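Local coordinates for protein Peptide:N-glycosidase F (Elizabethkingia meningoseptica, PDB 3PMS) that probably releases asparagine-linked glycans from glycoproteins and glycopeptides by hydrolysing the amide bond between the asparagine side chain and the sugar, at residues A[77-82]-A[299-304]. Residues are numbered along the deposited sequence; the frame is centred on the assembly and turned at random. Where two conformers were deposited one is given.
Sequences EWYEIG and SSFVIA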
loop_
_atom_site.group_PDB
_atom_site.type_symbol
_atom_site.label_atom_id
_atom_site.label_comp_id
_atom_site.label_asym_id
_atom_site.label_seq_id
_atom_site.Cartn_x
_atom_site.Cartn_y
_atom_site.Cartn_z
ATOM N N GLU A 77 3.403 5.512 -15.270
ATOM C CA GLU A 77 3.030 4.382 -14.418
ATOM C C GLU A 77 2.426 4.906 -13.094
ATOM O O GLU A 77 2.913 5.874 -12.525
ATOM C CB GLU A 77 4.247 3.507 -14.066
ATOM C CG GLU A 77 3.915 2.208 -13.439
ATOM C CD GLU A 77 5.120 1.275 -13.296
ATOM O OE1 GLU A 77 4.877 0.085 -13.027
ATOM O OE2 GLU A 77 6.279 1.715 -13.449
ATOM N N TRP A 78 1.435 4.180 -12.629
ATOM C CA TRP A 78 0.780 4.416 -11.320
ATOM C C TRP A 78 1.576 3.681 -10.264
ATOM O O TRP A 78 1.823 2.485 -10.412
ATOM C CB TRP A 78 -0.651 3.953 -11.342
ATOM C CG TRP A 78 -1.555 4.782 -12.207
ATOM C CD1 TRP A 78 -2.158 4.359 -13.336
ATOM C CD2 TRP A 78 -2.072 6.086 -11.935
ATOM N NE1 TRP A 78 -3.041 5.319 -13.783
ATOM C CE2 TRP A 78 -3.018 6.383 -12.925
ATOM C CE3 TRP A 78 -1.836 7.043 -10.939
ATOM C CZ2 TRP A 78 -3.686 7.621 -12.969
ATOM C CZ3 TRP A 78 -2.554 8.221 -10.926
ATOM C CH2 TRP A 78 -3.458 8.509 -11.956
ATOM N N TYR A 79 1.901 4.393 -9.179
ATOM C CA TYR A 79 2.573 3.820 -7.998
ATOM C C TYR A 79 1.627 3.847 -6.819
ATOM O O TYR A 79 1.161 4.920 -6.398
ATOM C CB TYR A 79 3.792 4.628 -7.629
ATOM C CG TYR A 79 4.969 4.663 -8.599
ATOM C CD1 TYR A 79 6.020 5.437 -8.245
ATOM C CD2 TYR A 79 4.967 4.080 -9.856
ATOM C CE1 TYR A 79 7.179 5.540 -9.063
ATOM C CE2 TYR A 79 6.096 4.210 -10.675
ATOM C CZ TYR A 79 7.151 4.996 -10.272
ATOM O OH TYR A 79 8.273 5.048 -11.136
ATOM N N GLU A 80 1.472 2.692 -6.195
ATOM C CA GLU A 80 0.588 2.617 -5.008
ATOM C C GLU A 80 1.267 3.260 -3.818
ATOM O O GLU A 80 2.320 2.775 -3.374
ATOM C CB GLU A 80 0.247 1.149 -4.702
ATOM C CG GLU A 80 -0.607 0.946 -3.427
ATOM C CD GLU A 80 -0.813 -0.497 -3.073
ATOM O OE1 GLU A 80 0.133 -1.314 -3.159
ATOM O OE2 GLU A 80 -1.970 -0.819 -2.771
ATOM N N ILE A 81 0.694 4.328 -3.288
ATOM C CA ILE A 81 1.284 5.028 -2.161
ATOM C C ILE A 81 0.664 4.642 -0.806
ATOM O O ILE A 81 1.238 4.895 0.262
ATOM C CB ILE A 81 1.307 6.576 -2.345
ATOM C CG1 ILE A 81 -0.051 7.182 -2.235
ATOM C CG2 ILE A 81 1.995 6.892 -3.709
ATOM C CD1 ILE A 81 -0.112 8.720 -2.456
ATOM N N GLY A 82 -0.538 4.081 -0.829
ATOM C CA GLY A 82 -1.242 3.676 0.390
ATOM C C GLY A 82 -2.394 2.699 0.074
ATOM O O GLY A 82 -2.961 2.768 -1.043
ATOM N N SER A 299 2.800 -4.621 -3.047
ATOM C CA SER A 299 3.678 -3.678 -3.755
ATOM C C SER A 299 4.955 -3.570 -2.940
ATOM O O SER A 299 4.920 -3.616 -1.699
ATOM C CB SER A 299 3.062 -2.279 -3.933
ATOM O OG SER A 299 2.735 -1.651 -2.713
ATOM N N SER A 300 6.094 -3.460 -3.626
ATOM C CA SER A 300 7.303 -3.187 -2.986
ATOM C C SER A 300 8.069 -2.182 -3.846
ATOM O O SER A 300 8.111 -2.345 -5.059
ATOM C CB SER A 300 7.993 -4.539 -2.851
ATOM O OG SER A 300 9.084 -4.447 -2.024
ATOM N N PHE A 301 8.641 -1.193 -3.174
ATOM C CA PHE A 301 9.382 -0.075 -3.772
ATOM C C PHE A 301 10.762 -0.009 -3.231
ATOM O O PHE A 301 10.985 -0.367 -2.089
ATOM C CB PHE A 301 8.678 1.296 -3.567
ATOM C CG PHE A 301 7.318 1.356 -4.195
ATOM C CD1 PHE A 301 6.222 0.866 -3.486
ATOM C CD2 PHE A 301 7.094 1.998 -5.368
ATOM C CE1 PHE A 301 4.955 0.983 -4.005
ATOM C CE2 PHE A 301 5.820 2.029 -5.915
ATOM C CZ PHE A 301 4.789 1.498 -5.239
ATOM N N VAL A 302 11.671 0.530 -4.010
ATOM C CA VAL A 302 13.013 0.864 -3.533
ATOM C C VAL A 302 13.194 2.383 -3.591
ATOM O O VAL A 302 12.818 3.012 -4.571
ATOM C CB VAL A 302 14.098 0.113 -4.333
ATOM C CG1 VAL A 302 14.025 0.447 -5.791
ATOM C CG2 VAL A 302 15.506 0.394 -3.724
ATOM N N ILE A 303 13.658 2.887 -2.451
ATOM C CA ILE A 303 13.951 4.305 -2.209
ATOM C C ILE A 303 15.461 4.483 -2.092
ATOM O O ILE A 303 16.111 3.753 -1.361
ATOM C CB ILE A 303 13.303 4.836 -0.935
ATOM C CG1 ILE A 303 11.790 4.837 -0.985
ATOM C CG2 ILE A 303 13.763 6.325 -0.725
ATOM C CD1 ILE A 303 11.101 3.469 -0.916
ATOM N N ALA A 304 15.986 5.482 -2.832
ATOM C CA ALA A 304 17.372 5.951 -2.682
ATOM C C ALA A 304 17.338 7.388 -2.208
ATOM O O ALA A 304 16.571 8.184 -2.713
ATOM C CB ALA A 304 18.097 5.824 -3.976
#
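Ser299 OG donates a hydrogen bond to Glu80 OE1 across 2.7 Å, meeting the carboxylate oxygen on its anti side and 21° out of the group's plane. Glu80 gets there because CG lies anti to the backbone N and the chain stays extended beyond it. Two residues further on, the Phe301 ring meets both backbone and side chain of strand 78-82: its CE1 lies 3.2 Å from Glu80 O, and its CE2 lies 3.7 Å from Tyr79 CB. The Tyr79 and Phe301 rings are inclined at 53° with centroids 5.8 Å apart, an oblique pairing.

In the second shell, Arg83 forms a salt bridge with Glu80 OE1, which also accepts from Asn155, while Asn67 bonds OE2; these contacts fix the carboxylate in a buried setting and probably stabilise its charge. Pro150 packs on both aromatic residues, Phe106 meets Phe301 edge-to-face, and Asn72 binds Tyr79 OH.

The strand axes approach to 8.3 Å at 100°, too far apart for backbone pairing. The contact is carried by side chains, apart from the Glu80 carbonyl, and joins two separate antiparallel sheets where strands 78-85 and 295-306 face each other, at the buried interface between the two jelly-roll domains characteristic of PNGase F.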